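Local coordinates for flavoprotein (Thermotoga maritima, PDB 5V8S) that probably transfers electrons through FMN bound by its flavodoxin-like part to a di-iron site in its metallo-beta-lactamase-like part, as an oxidoreductase, at residues Y255-A259 with K260-K264; I310-I313 with L314-I317; E395-I398 with E399-I402. The protein carries 1 engineered substitution. One frame throughout, in Å; residues are numbered along the deposited sequence.

Interaction 1 (Y255-A259 with K260-K264)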
# COMPACT_ATOMS: atom_id res chain seq x y z
N TYR A 255 26.60 -1.51 8.39
CA TYR A 255 26.15 -0.67 7.28
C TYR A 255 26.72 -1.19 5.96
O TYR A 255 26.01 -1.30 4.96
CB TYR A 255 26.57 0.80 7.51
CG TYR A 255 25.45 1.65 8.04
CD1 TYR A 255 24.95 1.46 9.32
CD2 TYR A 255 24.85 2.61 7.24
CE1 TYR A 255 23.88 2.20 9.80
CE2 TYR A 255 23.79 3.35 7.70
CZ TYR A 255 23.30 3.15 8.97
OH TYR A 255 22.23 3.91 9.39
N VAL A 256 28.00 -1.55 5.95
CA VAL A 256 28.64 -2.03 4.73
C VAL A 256 28.06 -3.39 4.32
O VAL A 256 27.81 -3.64 3.14
CB VAL A 256 30.17 -2.07 4.91
CG1 VAL A 256 30.83 -2.82 3.77
CG2 VAL A 256 30.71 -0.67 4.98
N SER A 257 27.85 -4.28 5.29
CA SER A 257 27.29 -5.59 4.99
C SER A 257 25.89 -5.48 4.38
O SER A 257 25.56 -6.19 3.42
CB SER A 257 27.22 -6.42 6.27
OG SER A 257 26.68 -7.69 6.00
N VAL A 258 25.06 -4.59 4.92
CA VAL A 258 23.74 -4.38 4.35
C VAL A 258 23.85 -3.79 2.95
O VAL A 258 23.16 -4.23 2.03
CB VAL A 258 22.89 -3.50 5.29
CG1 VAL A 258 21.58 -3.05 4.62
CG2 VAL A 258 22.61 -4.23 6.58
N ALA A 259 24.71 -2.79 2.77
CA ALA A 259 24.87 -2.18 1.46
C ALA A 259 25.32 -3.19 0.40
O ALA A 259 24.87 -3.12 -0.75
CB ALA A 259 25.84 -1.00 1.54
N LYS A 260 26.21 -4.12 0.78
CA LYS A 260 26.68 -5.12 -0.17
C LYS A 260 25.71 -6.28 -0.31
O LYS A 260 25.85 -7.06 -1.25
CB LYS A 260 28.05 -5.68 0.25
CG LYS A 260 29.16 -4.65 0.17
CD LYS A 260 30.54 -5.27 0.03
CE LYS A 260 30.82 -6.24 1.12
NZ LYS A 260 32.31 -6.38 1.40
N GLY A 261 24.75 -6.42 0.60
CA GLY A 261 23.82 -7.54 0.58
C GLY A 261 24.47 -8.86 0.97
O GLY A 261 24.13 -9.90 0.39
N ASP A 262 25.38 -8.86 1.94
CA ASP A 262 26.00 -10.10 2.40
C ASP A 262 24.93 -11.06 2.92
O ASP A 262 24.18 -10.69 3.84
CB ASP A 262 27.01 -9.84 3.51
CG ASP A 262 28.28 -9.15 3.03
OD1 ASP A 262 28.53 -9.03 1.80
OD2 ASP A 262 29.02 -8.70 3.91
N PRO A 263 24.81 -12.27 2.39
CA PRO A 263 23.70 -13.14 2.79
C PRO A 263 23.99 -13.99 4.02
O PRO A 263 25.13 -14.35 4.32
CB PRO A 263 23.51 -14.03 1.55
CG PRO A 263 24.82 -14.10 0.92
CD PRO A 263 25.51 -12.79 1.20
N LYS A 264 22.91 -14.28 4.74
CA LYS A 264 22.93 -15.27 5.82
C LYS A 264 22.61 -16.63 5.22
O LYS A 264 21.57 -16.80 4.59
CB LYS A 264 21.90 -14.89 6.88
CG LYS A 264 21.65 -15.98 7.90
CD LYS A 264 20.84 -15.48 9.08
CE LYS A 264 19.44 -15.10 8.68
NZ LYS A 264 18.57 -14.88 9.87
O HOH W 1 23.42 -8.03 4.54

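Interaction 2 (I310-I313 with L314-I317)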
# COMPACT_ATOMS: atom_id res chain seq x y z
N ILE A 310 5.34 -3.23 4.42
CA ILE A 310 6.35 -3.20 3.37
C ILE A 310 7.74 -2.93 3.96
O ILE A 310 8.75 -3.41 3.43
CB ILE A 310 5.95 -2.18 2.28
CG1 ILE A 310 4.46 -2.33 1.93
CG2 ILE A 310 6.83 -2.35 1.04
CD1 ILE A 310 4.01 -3.70 1.42
N SER A 311 7.82 -2.19 5.08
CA SER A 311 9.11 -1.95 5.73
C SER A 311 9.73 -3.24 6.26
O SER A 311 10.96 -3.35 6.31
CB SER A 311 8.93 -0.94 6.86
OG SER A 311 8.10 -1.46 7.89
N GLU A 312 8.90 -4.20 6.68
CA GLU A 312 9.42 -5.47 7.17
C GLU A 312 9.90 -6.36 6.03
O GLU A 312 10.92 -7.04 6.15
CB GLU A 312 8.35 -6.18 7.98
CG GLU A 312 8.02 -5.50 9.28
CD GLU A 312 9.17 -5.58 10.28
OE1 GLU A 312 9.75 -6.67 10.42
OE2 GLU A 312 9.47 -4.56 10.92
N ILE A 313 9.18 -6.38 4.91
CA ILE A 313 9.68 -7.07 3.73
C ILE A 313 11.06 -6.54 3.36
O ILE A 313 12.01 -7.30 3.15
CB ILE A 313 8.69 -6.93 2.56
CG1 ILE A 313 7.37 -7.62 2.90
CG2 ILE A 313 9.28 -7.54 1.28
CD1 ILE A 313 6.24 -7.34 1.92
N LEU A 314 11.18 -5.22 3.27
CA LEU A 314 12.41 -4.61 2.79
C LEU A 314 13.57 -4.93 3.73
O LEU A 314 14.69 -5.20 3.27
CB LEU A 314 12.20 -3.11 2.65
CG LEU A 314 11.37 -2.68 1.44
CD1 LEU A 314 11.10 -1.21 1.54
CD2 LEU A 314 12.06 -2.97 0.15
N LYS A 315 13.32 -4.94 5.04
CA LYS A 315 14.36 -5.24 6.01
C LYS A 315 14.99 -6.61 5.79
O LYS A 315 16.18 -6.80 6.11
CB LYS A 315 13.74 -5.19 7.40
CG LYS A 315 14.58 -5.71 8.51
CD LYS A 315 13.72 -5.99 9.73
CE LYS A 315 12.99 -7.31 9.60
NZ LYS A 315 12.30 -7.61 10.87
N ASP A 316 14.22 -7.56 5.28
CA ASP A 316 14.70 -8.93 5.16
C ASP A 316 15.43 -9.21 3.86
O ASP A 316 16.04 -10.27 3.73
CB ASP A 316 13.54 -9.91 5.38
CG ASP A 316 13.33 -10.21 6.87
OD1 ASP A 316 14.34 -10.43 7.57
OD2 ASP A 316 12.20 -10.18 7.36
N ILE A 317 15.42 -8.28 2.90
CA ILE A 317 16.04 -8.52 1.59
C ILE A 317 17.57 -8.60 1.66
O ILE A 317 18.16 -9.54 1.10
CB ILE A 317 15.59 -7.47 0.56
CG1 ILE A 317 14.06 -7.34 0.50
CG2 ILE A 317 16.20 -7.78 -0.82
CD1 ILE A 317 13.38 -8.55 0.05

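Interaction 3 (E395-I398 with E399-I402)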
# COMPACT_ATOMS: atom_id res chain seq x y z
N GLU A 395 3.39 -31.14 -8.75
CA GLU A 395 4.33 -30.86 -7.65
C GLU A 395 5.79 -31.02 -8.09
O GLU A 395 6.68 -30.37 -7.53
CB GLU A 395 3.99 -31.75 -6.45
CG GLU A 395 4.29 -33.25 -6.62
CD GLU A 395 3.29 -33.99 -7.52
OE1 GLU A 395 2.28 -33.40 -7.96
OE2 GLU A 395 3.53 -35.20 -7.79
N ARG A 396 6.04 -31.87 -9.09
CA ARG A 396 7.39 -32.06 -9.60
C ARG A 396 8.01 -30.75 -10.09
O ARG A 396 9.22 -30.52 -9.93
CB ARG A 396 7.32 -33.10 -10.72
CG ARG A 396 8.62 -33.50 -11.32
CD ARG A 396 8.51 -34.78 -12.13
NE ARG A 396 9.80 -35.45 -12.07
CZ ARG A 396 10.13 -36.37 -11.18
NH1 ARG A 396 9.26 -36.80 -10.28
NH2 ARG A 396 11.36 -36.87 -11.21
N LYS A 397 7.20 -29.87 -10.69
CA LYS A 397 7.72 -28.60 -11.17
C LYS A 397 8.13 -27.69 -10.02
O LYS A 397 9.05 -26.88 -10.18
CB LYS A 397 6.67 -27.87 -12.02
CG LYS A 397 6.48 -28.47 -13.40
CD LYS A 397 7.50 -27.91 -14.38
CE LYS A 397 7.32 -28.48 -15.78
NZ LYS A 397 7.78 -29.89 -15.89
N ILE A 398 7.45 -27.78 -8.88
CA ILE A 398 7.85 -27.00 -7.72
C ILE A 398 9.20 -27.49 -7.21
O ILE A 398 10.11 -26.70 -6.94
CB ILE A 398 6.78 -27.10 -6.61
CG1 ILE A 398 5.39 -26.70 -7.13
CG2 ILE A 398 7.24 -26.25 -5.39
CD1 ILE A 398 4.28 -26.85 -6.11
N GLU A 399 9.34 -28.80 -7.06
CA GLU A 399 10.60 -29.37 -6.60
C GLU A 399 11.74 -29.04 -7.56
O GLU A 399 12.86 -28.77 -7.11
CB GLU A 399 10.43 -30.89 -6.45
CG GLU A 399 10.03 -31.31 -5.04
CD GLU A 399 11.18 -31.15 -4.04
OE1 GLU A 399 10.93 -30.78 -2.87
OE2 GLU A 399 12.34 -31.40 -4.42
N GLU A 400 11.47 -29.05 -8.87
CA GLU A 400 12.51 -28.70 -9.84
C GLU A 400 13.00 -27.28 -9.61
O GLU A 400 14.20 -27.01 -9.69
CB GLU A 400 11.98 -28.82 -11.27
CG GLU A 400 11.93 -30.23 -11.80
CD GLU A 400 11.32 -30.31 -13.20
OE1 GLU A 400 10.80 -29.29 -13.69
OE2 GLU A 400 11.37 -31.42 -13.78
N ALA A 401 12.08 -26.35 -9.34
CA ALA A 401 12.48 -24.96 -9.16
C ALA A 401 13.32 -24.81 -7.91
O ALA A 401 14.34 -24.12 -7.92
CB ALA A 401 11.25 -24.06 -9.08
N ILE A 402 12.89 -25.42 -6.80
CA ILE A 402 13.67 -25.32 -5.57
C ILE A 402 15.03 -25.98 -5.74
O ILE A 402 16.05 -25.48 -5.25
CB ILE A 402 12.88 -25.89 -4.38
CG1 ILE A 402 11.49 -25.24 -4.26
CG2 ILE A 402 13.68 -25.70 -3.09
CD1 ILE A 402 11.48 -23.74 -4.28

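Interaction 1 (Y255-A259 with K260-K264)
Ser257 and Asp262 meet where helix 248-260 runs out, using both backbone and side chain. Lys260 N makes the regular helical bond to Val256 O (2.9 Å); Asp262 N reaches back five residues to Ser257 O at 3.1 Å, a nearly straight bond with an N-H...O angle of 162°. Gly261 has a positive phi of 72°, which turns the chain out of the helix, and the combination is a Schellman motif. Gly261 N also gives a hydrogen bond to Val258 O (3.1 Å), from above the carbonyl plane.

The polar side chains add a second, looser link. The hydroxyl of Ser257 lies anti to its own backbone N (chi1 180°) and from there gives a weak hydrogen bond to Asp262 OD2 at 3.3 Å. A water bridges the same two residues through their carbonyl oxygens, donating to Asp262 O (2.9 Å) and more weakly to Ser257 O.

Carbon contacts are few: Lys260 CG lies 3.4 Å from the carbonyl oxygen of Val256, and Lys260 CE passes Val256 CG1 at 4.3 Å.

Val256 and Ala259 pack on helix 218-228, and Val258 on Ile210 of helix 196-214. Val258 O and Gly261 O accept hydrogen bonds from Tyr351 OH and Lys353 NZ, just before strand 354-360, while the outgoing chain leads to strand 267-273.

Interaction 2 (I310-I313 with L314-I317)
Glu312 and Lys315, one helical turn apart, form a salt bridge along the flank of helix 310-316. Their side chains run side by side in the same direction, and Lys315 NZ meets Glu312 OE1 at 2.8 Å. The ammonium nitrogen approaches on the syn side of the carboxylate, 24° out of its plane. Two bends bring the ends together: the glutamate chain folds at CB-CG (chi2 -68°), and the lysine, whose CG starts anti to its backbone N, turns at chi3 (79°). Lys315 CE also comes within 3.4 Å of the same oxygen, Glu312 OE1.

Beneath this pair lies the backbone of the helix. Leu314 N bonds to Ile310 O (3.0 Å) and Lys315 N to Ser311 O, both in the regular helical pattern. The pattern then tightens: Asp316 N bonds to Ile313 O at 3.1 Å, three residues back, and keeps only a weak, long link to Glu312 O. Ile317 CG1 rests 3.4 Å from the carbonyl oxygen Ile313 O. The apolar ends touch lightly, with Ile313 CG2 and Ile317 CD1 4.4 Å apart.

Glu312 OE2 forms another salt bridge with Lys208, placing the carboxylate between two lysines, which would tend to keep it ionised. Asp316 OD1 forms a salt bridge with Lys267 and OD2 a hydrogen bond with Tyr300 OH, while Ser311 OG is hydrogen-bonded to Glu45 O. Within the flavodoxin-like part, Ile310 and Leu314 pack on helix 336-348 and Ile313 and Asp316 lie against strand 296-302, whereas Ser311, Leu314 and Lys315 meet helix 196-214, joining this helix to the metallo-beta-lactamase-like part.

Interaction 3 (E395-I398 with E399-I402)
Lys397 and Glu400 lie side by side on the outer face of helix 395-409, their chains pointing the same way. The glutamate runs out straight beyond CG (chi2 176°), whereas the lysine folds back at chi2 (-85°) and again at chi4. This puts the lysine's methylene part against the carboxylate, with Lys397 CD 3.6 Å from Glu400 OE1. The amino group follows at 3.8 Å between Lys397 NZ and Glu400 OE1, a long salt bridge. On the other oxygen's side stands Arg396; its NE is 4.7 Å from Glu400 OE2, which may give a mild favourable charge effect, although Arg396 also touches a crystal neighbour. Closer in, Glu400 CG passes 3.3 Å from Arg396 O.

Regular helical bonds support these side chains, among them Glu400 N to Arg396 O at 2.9 Å and the nearly straight Ile402 N to Ile398 O at 3.1 Å (170°). The helix is amphipathic and is the C-terminal helix of a flavodoxin-like alpha/beta fold, in which helices cover a five-stranded parallel sheet. Its inner face carries Ile398, Ala401 and Ile402: Ala401 and Ile402 rest on Leu356 of strand 354-360, and Ala401 also touches Thr386 of strand 381-388.

Glu399 is engaged by helix 278-292, where its OE1 is hydrogen-bonded to Ser289 OG; Ile402 packs on Ser289 and Leu290 of that helix, with its CG1 3.3 Å from Ile398 O.

How the interactions relate
The three contacts follow one another along the chain and illustrate local contacts between residues three to five apart, at a helix end and along two helices. Interaction 1 ends helix 248-260 and leads into the first strand of the flavodoxin-like part; interactions 2 and 3 both lie in that part. The centres of interactions 1 and 2 are about 14 Å apart, with nearest atoms about 6 Å apart, and both border helix 196-214, at the junction with the metallo-beta-lactamase-like part. Interaction 3 lies about 26 Å from interaction 2, centre to centre, on the far flank of the parallel sheet. Interactions 1 and 2 thus lie at the junction, interaction 2 also resting on the sheet, while interaction 3 is remote from that junction.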